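Local coordinates for class B carbapenemase GOB-18 (Elizabethkingia meningoseptica, PDB 5K0W), which probably hydrolyses beta-lactam antibiotics, carbapenems among them, as a dizinc metallo-beta-lactamase of subclass B3, at residues Q19-P24 with T144-T149; V58-N63 with L162-L167. All blocks are in the same frame, centred on the assembly; numbering follows the deposited sequence.

Contact 1: Q19-P24 with T144-T149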
ATOM      1  N   GLN A  19      -8.145  24.649   2.326  1.00 31.29           N
ATOM      2  CA  GLN A  19      -9.238  23.673   2.383  1.00 30.75           C
ATOM      3  C   GLN A  19      -8.887  22.749   3.569  1.00 32.90           C
ATOM      4  O   GLN A  19      -7.751  22.268   3.664  1.00 32.77           O
ATOM      5  CB  GLN A  19      -9.310  22.869   1.081  1.00 32.23           C
ATOM      6  CG  GLN A  19      -9.478  23.726  -0.180  1.00 53.91           C
ATOM      7  CD  GLN A  19      -9.694  22.905  -1.437  1.00 73.11           C
ATOM      8  OE1 GLN A  19      -9.631  21.670  -1.430  1.00 68.71           O
ATOM      9  NE2 GLN A  19      -9.947  23.578  -2.557  1.00 62.43           N
ATOM     10  N   VAL A  20      -9.825  22.606   4.515  1.00 26.54           N
ATOM     11  CA  VAL A  20      -9.644  21.888   5.768  1.00 24.46           C
ATOM     12  C   VAL A  20      -9.602  20.373   5.587  1.00 25.86           C
ATOM     13  O   VAL A  20     -10.500  19.803   4.967  1.00 23.88           O
ATOM     14  CB  VAL A  20     -10.706  22.334   6.816  1.00 27.98           C
ATOM     15  CG1 VAL A  20     -10.480  21.662   8.167  1.00 28.29           C
ATOM     16  CG2 VAL A  20     -10.711  23.852   6.987  1.00 27.65           C
ATOM     17  N   VAL A  21      -8.568  19.733   6.174  1.00 22.40           N
ATOM     18  CA  VAL A  21      -8.363  18.284   6.197  1.00 22.22           C
ATOM     19  C   VAL A  21      -9.010  17.738   7.484  1.00 30.25           C
ATOM     20  O   VAL A  21      -8.768  18.295   8.555  1.00 32.76           O
ATOM     21  CB  VAL A  21      -6.854  17.925   6.131  1.00 24.30           C
ATOM     22  CG1 VAL A  21      -6.626  16.420   6.248  1.00 23.63           C
ATOM     23  CG2 VAL A  21      -6.203  18.469   4.862  1.00 23.93           C
ATOM     24  N   LYS A  22      -9.815  16.657   7.388  1.00 26.85           N
ATOM     25  CA  LYS A  22     -10.414  16.010   8.553  1.00 27.36           C
ATOM     26  C   LYS A  22     -10.595  14.504   8.337  1.00 34.52           C
ATOM     27  O   LYS A  22     -11.441  14.085   7.533  1.00 34.34           O
ATOM     28  CB  LYS A  22     -11.736  16.679   8.969  1.00 29.69           C
ATOM     29  CG  LYS A  22     -12.149  16.335  10.399  1.00 38.34           C
ATOM     30  CD  LYS A  22     -13.642  16.157  10.530  1.00 41.49           C
ATOM     31  CE  LYS A  22     -14.013  15.597  11.878  1.00 52.09           C
ATOM     32  NZ  LYS A  22     -15.477  15.370  11.983  1.00 66.16           N
ATOM     33  N   GLU A  23      -9.797  13.696   9.058  1.00 33.66           N
ATOM     34  CA  GLU A  23      -9.862  12.233   8.997  1.00 35.26           C
ATOM     35  C   GLU A  23     -11.143  11.754   9.681  1.00 45.06           C
ATOM     36  O   GLU A  23     -11.599  12.423  10.614  1.00 47.56           O
ATOM     37  CB  GLU A  23      -8.664  11.606   9.708  1.00 36.50           C
ATOM     38  CG  GLU A  23      -7.348  11.788   8.971  1.00 45.75           C
ATOM     39  CD  GLU A  23      -6.096  11.359   9.716  1.00 52.10           C
ATOM     40  OE1 GLU A  23      -6.121  11.300  10.967  1.00 50.88           O
ATOM     41  OE2 GLU A  23      -5.066  11.137   9.041  1.00 31.08           O
ATOM     42  N   PRO A  24     -11.744  10.606   9.273  1.00 41.80           N
ATOM     43  CA  PRO A  24     -12.960  10.150   9.953  1.00 41.65           C
ATOM     44  C   PRO A  24     -12.769   9.984  11.459  1.00 48.01           C
ATOM     45  O   PRO A  24     -11.662   9.694  11.944  1.00 47.83           O
ATOM     46  CB  PRO A  24     -13.270   8.819   9.265  1.00 43.08           C
ATOM     47  CG  PRO A  24     -12.638   8.931   7.936  1.00 47.45           C
ATOM     48  CD  PRO A  24     -11.383   9.696   8.168  1.00 43.05           C
ATOM     49  N   THR A 144     -10.013  13.973   3.455  1.00 18.86           N
ATOM     50  CA  THR A 144      -9.536  13.059   4.510  1.00 18.42           C
ATOM     51  C   THR A 144      -8.013  13.066   4.663  1.00 22.62           C
ATOM     52  O   THR A 144      -7.490  12.533   5.640  1.00 23.18           O
ATOM     53  CB  THR A 144     -10.062  11.630   4.297  1.00 24.64           C
ATOM     54  OG1 THR A 144      -9.977  11.290   2.916  1.00 26.42           O
ATOM     55  CG2 THR A 144     -11.476  11.444   4.805  1.00 19.74           C
ATOM     56  N   PHE A 145      -7.303  13.651   3.700  1.00 18.76           N
ATOM     57  CA  PHE A 145      -5.849  13.721   3.725  1.00 18.64           C
ATOM     58  C   PHE A 145      -5.370  14.916   2.914  1.00 24.78           C
ATOM     59  O   PHE A 145      -6.066  15.347   1.982  1.00 23.23           O
ATOM     60  CB  PHE A 145      -5.222  12.405   3.209  1.00 20.14           C
ATOM     61  CG  PHE A 145      -5.441  12.103   1.746  1.00 21.10           C
ATOM     62  CD1 PHE A 145      -6.541  11.360   1.330  1.00 24.20           C
ATOM     63  CD2 PHE A 145      -4.513  12.499   0.794  1.00 22.37           C
ATOM     64  CE1 PHE A 145      -6.719  11.046  -0.014  1.00 24.89           C
ATOM     65  CE2 PHE A 145      -4.700  12.201  -0.552  1.00 25.42           C
ATOM     66  CZ  PHE A 145      -5.796  11.466  -0.949  1.00 23.86           C
ATOM     67  N   LYS A 146      -4.169  15.438   3.255  1.00 23.17           N
ATOM     68  CA  LYS A 146      -3.550  16.580   2.565  1.00 23.25           C
ATOM     69  C   LYS A 146      -3.359  16.228   1.106  1.00 25.05           C
ATOM     70  O   LYS A 146      -2.612  15.295   0.810  1.00 24.94           O
ATOM     71  CB  LYS A 146      -2.173  16.921   3.164  1.00 26.36           C
ATOM     72  CG  LYS A 146      -2.160  17.755   4.432  1.00 41.84           C
ATOM     73  CD  LYS A 146      -0.730  17.720   5.008  1.00 49.36           C
ATOM     74  CE  LYS A 146      -0.441  18.773   6.041  1.00 60.72           C
ATOM     75  NZ  LYS A 146       1.004  19.123   6.059  1.00 73.34           N
ATOM     76  N   PRO A 147      -4.032  16.933   0.171  1.00 20.79           N
ATOM     77  CA  PRO A 147      -3.852  16.614  -1.254  1.00 20.24           C
ATOM     78  C   PRO A 147      -2.393  16.672  -1.712  1.00 22.56           C
ATOM     79  O   PRO A 147      -1.615  17.461  -1.185  1.00 19.77           O
ATOM     80  CB  PRO A 147      -4.729  17.656  -1.959  1.00 21.48           C
ATOM     81  CG  PRO A 147      -4.913  18.733  -0.974  1.00 24.43           C
ATOM     82  CD  PRO A 147      -4.974  18.052   0.338  1.00 20.91           C
ATOM     83  N   VAL A 148      -2.024  15.787  -2.652  1.00 21.85           N
ATOM     84  CA  VAL A 148      -0.669  15.676  -3.215  1.00 22.13           C
ATOM     85  C   VAL A 148      -0.727  15.588  -4.758  1.00 23.86           C
ATOM     86  O   VAL A 148      -1.685  15.035  -5.307  1.00 21.32           O
ATOM     87  CB  VAL A 148       0.178  14.549  -2.522  1.00 25.70           C
ATOM     88  CG1 VAL A 148      -0.423  13.171  -2.737  1.00 25.97           C
ATOM     89  CG2 VAL A 148       1.636  14.567  -2.963  1.00 25.22           C
ATOM     90  N   THR A 149       0.284  16.184  -5.435  1.00 20.78           N
ATOM     91  CA  THR A 149       0.402  16.203  -6.897  1.00 20.38           C
ATOM     92  C   THR A 149       1.502  15.249  -7.398  1.00 24.94           C
ATOM     93  O   THR A 149       2.684  15.491  -7.135  1.00 25.80           O
ATOM     94  CB  THR A 149       0.482  17.636  -7.388  1.00 26.93           C
ATOM     95  OG1 THR A 149      -0.762  18.271  -7.063  1.00 29.14           O
ATOM     96  CG2 THR A 149       0.728  17.744  -8.884  1.00 26.08           C
TER
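Residues 21-24 and 144-146 run roughly antiparallel, their end-to-end directions 151° apart, with Glu23 CA and Thr144 CA 4.6 Å from each other; neither segment forms a regular strand. Val21 lays its two methyls along the backbone of Phe145 and Lys146. Its CG1, anti to the backbone N (chi1 176°), settles 3.8 Å from Phe145 CA, while CG2 lies 4.0 Å from Lys146 CA and also meets CG of that lysine. A short branched residue suits a place where the partner offers mainly main chain. Farther along, Lys22 O approaches Thr144 CA at 3.7 Å. The methyl of Thr144 offers a small nonpolar surface to the proline ring, CG2 to Pro24 CD 3.8 Å, the two side chains crossing at about a right angle. Glu23 passes its CG 3.4 Å from Thr144 O and carries its carboxylate onward to the backbone N of Ala71. Lys146 likewise sends its amine away, to a salt bridge with Asp109, and Tyr101 packs against Glu23, Pro24 and Thr144. The segments thus meet through methyls, methylenes and backbone, while the charged ends of Glu23 and Lys146 tie each segment to other parts of the chain.

Contact 2: V58-N63 with L162-L167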
ATOM      1  N   VAL A  58      15.830   0.120   0.720  1.00 24.12           N
ATOM      2  CA  VAL A  58      17.103   0.819   0.827  1.00 24.29           C
ATOM      3  C   VAL A  58      17.990   0.464  -0.361  1.00 29.56           C
ATOM      4  O   VAL A  58      18.265  -0.716  -0.583  1.00 29.72           O
ATOM      5  CB  VAL A  58      17.777   0.471   2.178  1.00 28.22           C
ATOM      6  CG1 VAL A  58      19.084   1.231   2.359  1.00 27.86           C
ATOM      7  CG2 VAL A  58      16.830   0.734   3.347  1.00 28.30           C
ATOM      8  N   THR A  59      18.421   1.470  -1.148  1.00 26.81           N
ATOM      9  CA  THR A  59      19.339   1.233  -2.274  1.00 26.26           C
ATOM     10  C   THR A  59      20.616   2.042  -2.099  1.00 32.45           C
ATOM     11  O   THR A  59      20.702   2.947  -1.255  1.00 31.34           O
ATOM     12  CB  THR A  59      18.743   1.565  -3.652  1.00 24.16           C
ATOM     13  OG1 THR A  59      19.041   2.921  -3.951  1.00 23.52           O
ATOM     14  CG2 THR A  59      17.236   1.247  -3.794  1.00 19.28           C
ATOM     15  N   ASP A  60      21.579   1.746  -2.973  1.00 31.15           N
ATOM     16  CA  ASP A  60      22.903   2.364  -3.098  1.00 31.43           C
ATOM     17  C   ASP A  60      22.821   3.850  -3.496  1.00 33.24           C
ATOM     18  O   ASP A  60      23.684   4.636  -3.113  1.00 32.50           O
ATOM     19  CB  ASP A  60      23.809   1.557  -4.088  1.00 34.09           C
ATOM     20  CG  ASP A  60      23.169   0.995  -5.392  1.00 43.81           C
ATOM     21  OD1 ASP A  60      22.086   0.352  -5.310  1.00 42.77           O
ATOM     22  OD2 ASP A  60      23.805   1.116  -6.470  1.00 51.18           O
ATOM     23  N   LYS A  61      21.776   4.198  -4.277  1.00 28.72           N
ATOM     24  CA  LYS A  61      21.483   5.525  -4.834  1.00 27.28           C
ATOM     25  C   LYS A  61      20.302   6.242  -4.146  1.00 29.68           C
ATOM     26  O   LYS A  61      19.835   7.260  -4.673  1.00 30.04           O
ATOM     27  CB  LYS A  61      21.203   5.423  -6.352  1.00 28.10           C
ATOM     28  CG  LYS A  61      22.126   4.503  -7.144  1.00 29.35           C
ATOM     29  CD  LYS A  61      23.439   5.144  -7.557  1.00 33.34           C
ATOM     30  CE  LYS A  61      24.326   4.110  -8.214  1.00 45.96           C
ATOM     31  NZ  LYS A  61      25.763   4.501  -8.194  1.00 58.94           N
ATOM     32  N   GLY A  62      19.850   5.729  -2.990  1.00 23.67           N
ATOM     33  CA  GLY A  62      18.741   6.310  -2.242  1.00 22.76           C
ATOM     34  C   GLY A  62      17.678   5.320  -1.801  1.00 27.35           C
ATOM     35  O   GLY A  62      17.827   4.117  -1.997  1.00 27.32           O
ATOM     36  N   ASN A  63      16.578   5.825  -1.208  1.00 23.59           N
ATOM     37  CA  ASN A  63      15.491   4.997  -0.682  1.00 22.19           C
ATOM     38  C   ASN A  63      14.140   5.197  -1.345  1.00 24.99           C
ATOM     39  O   ASN A  63      13.841   6.263  -1.897  1.00 22.58           O
ATOM     40  CB  ASN A  63      15.324   5.209   0.821  1.00 19.59           C
ATOM     41  CG  ASN A  63      16.555   4.992   1.637  1.00 26.66           C
ATOM     42  OD1 ASN A  63      17.439   4.193   1.305  1.00 29.63           O
ATOM     43  ND2 ASN A  63      16.624   5.697   2.744  1.00 12.16           N
ATOM     44  N   LEU A 162      15.766   2.460  -9.214  1.00 24.33           N
ATOM     45  CA  LEU A 162      16.607   3.226  -8.283  1.00 24.35           C
ATOM     46  C   LEU A 162      17.684   2.247  -7.858  1.00 31.21           C
ATOM     47  O   LEU A 162      17.370   1.212  -7.265  1.00 33.16           O
ATOM     48  CB  LEU A 162      15.780   3.740  -7.073  1.00 23.99           C
ATOM     49  CG  LEU A 162      16.449   4.758  -6.143  1.00 28.38           C
ATOM     50  CD1 LEU A 162      16.524   6.123  -6.781  1.00 27.86           C
ATOM     51  CD2 LEU A 162      15.723   4.850  -4.827  1.00 31.04           C
ATOM     52  N   GLY A 163      18.919   2.513  -8.254  1.00 28.59           N
ATOM     53  CA  GLY A 163      20.021   1.585  -8.019  1.00 29.25           C
ATOM     54  C   GLY A 163      19.808   0.313  -8.821  1.00 34.38           C
ATOM     55  O   GLY A 163      19.297   0.373  -9.945  1.00 33.66           O
ATOM     56  N   ASN A 164      20.134  -0.846  -8.230  1.00 32.53           N
ATOM     57  CA  ASN A 164      19.962  -2.163  -8.865  1.00 32.98           C
ATOM     58  C   ASN A 164      18.524  -2.670  -8.726  1.00 38.30           C
ATOM     59  O   ASN A 164      18.113  -3.564  -9.476  1.00 39.90           O
ATOM     60  CB  ASN A 164      20.938  -3.191  -8.292  1.00 34.28           C
ATOM     61  CG  ASN A 164      22.367  -2.728  -8.190  1.00 53.32           C
ATOM     62  OD1 ASN A 164      22.932  -2.676  -7.100  1.00 44.10           O
ATOM     63  ND2 ASN A 164      22.992  -2.416  -9.318  1.00 46.88           N
ATOM     64  N   ILE A 165      17.763  -2.086  -7.773  1.00 33.72           N
ATOM     65  CA  ILE A 165      16.358  -2.378  -7.486  1.00 32.82           C
ATOM     66  C   ILE A 165      15.470  -1.917  -8.646  1.00 32.94           C
ATOM     67  O   ILE A 165      15.623  -0.795  -9.133  1.00 32.02           O
ATOM     68  CB  ILE A 165      15.965  -1.719  -6.128  1.00 36.49           C
ATOM     69  CG1 ILE A 165      16.360  -2.601  -4.917  1.00 37.55           C
ATOM     70  CG2 ILE A 165      14.496  -1.264  -6.059  1.00 37.05           C
ATOM     71  CD1 ILE A 165      15.446  -3.876  -4.611  1.00 49.25           C
ATOM     72  N   THR A 166      14.560  -2.805  -9.090  1.00 27.30           N
ATOM     73  CA  THR A 166      13.559  -2.553 -10.131  1.00 25.92           C
ATOM     74  C   THR A 166      12.209  -3.055  -9.622  1.00 25.91           C
ATOM     75  O   THR A 166      12.072  -4.241  -9.318  1.00 23.19           O
ATOM     76  CB  THR A 166      13.923  -3.201 -11.484  1.00 35.24           C
ATOM     77  OG1 THR A 166      15.259  -2.845 -11.847  1.00 41.62           O
ATOM     78  CG2 THR A 166      12.955  -2.797 -12.603  1.00 32.51           C
ATOM     79  N   LEU A 167      11.225  -2.148  -9.528  1.00 20.99           N
ATOM     80  CA  LEU A 167       9.880  -2.482  -9.096  1.00 20.65           C
ATOM     81  C   LEU A 167       8.949  -2.434 -10.287  1.00 25.35           C
ATOM     82  O   LEU A 167       9.073  -1.551 -11.140  1.00 25.80           O
ATOM     83  CB  LEU A 167       9.402  -1.477  -8.040  1.00 20.99           C
ATOM     84  CG  LEU A 167       9.457  -1.932  -6.596  1.00 26.06           C
ATOM     85  CD1 LEU A 167      10.850  -1.870  -6.069  1.00 27.16           C
ATOM     86  CD2 LEU A 167       8.630  -1.036  -5.741  1.00 28.34           C
TER
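Two beta-hairpin turns pack against each other here by van der Waals contact, one from each of the enzyme's two beta-sheets: Thr59-Gly62, a type I turn joining strands 55-59 and 62-66, and Leu162-Ile165, a type II' turn leading into strand 165-171. Thr59 is central. Its CG2 lies 3.5 Å from Leu162 O and 4.0 Å from Ile165 CB, while OG1 faces inward to its own turn. That hydroxyl donates to Gly62 O at 2.6 Å; it also accepts from Lys61 N at 3.0 Å, which makes an ST turn. Thr59 N reaches the same Gly62 O from the opposite face of its plane, so two donors grip one oxygen. Leu162, with CG anti to the backbone N (chi1 -169°), lays CD2 3.6 Å from Gly62 O and continues onto Lys92 and Ile93. Gly163 has positive phi, as the type II' turn demands, and its bare CA lets Lys61 CG in to 3.7 Å. At the exposed end of the turns, Asp60 OD1 and Asn164 OD1 lie 3.6 Å apart, two oxygens with no bond between them. Ile165 is buried against Ile57, Ile64 and Phe184. Such packing between facing sheets belongs to the alpha-beta/beta-alpha sandwich of the metallo-beta-lactamase superfamily.

In the fold
The centres of contacts 1 and 2 are 30 Å apart and their nearest atoms about 15 Å, so they do not touch; along the chain their segments alternate. Contact 1 is the one near the metals. The side chain of Phe145 comes within about 7 Å of that of His100, a ligand of one zinc ion, and about 10 Å of a bound zinc itself, while Glu23 approaches Asp102, a ligand of the other, to about 7 Å between side chains. It therefore attaches the N-terminal segment beside the dizinc site. Contact 2 lies away from that site and joins the seven-stranded sheet to the five-stranded one through their turns.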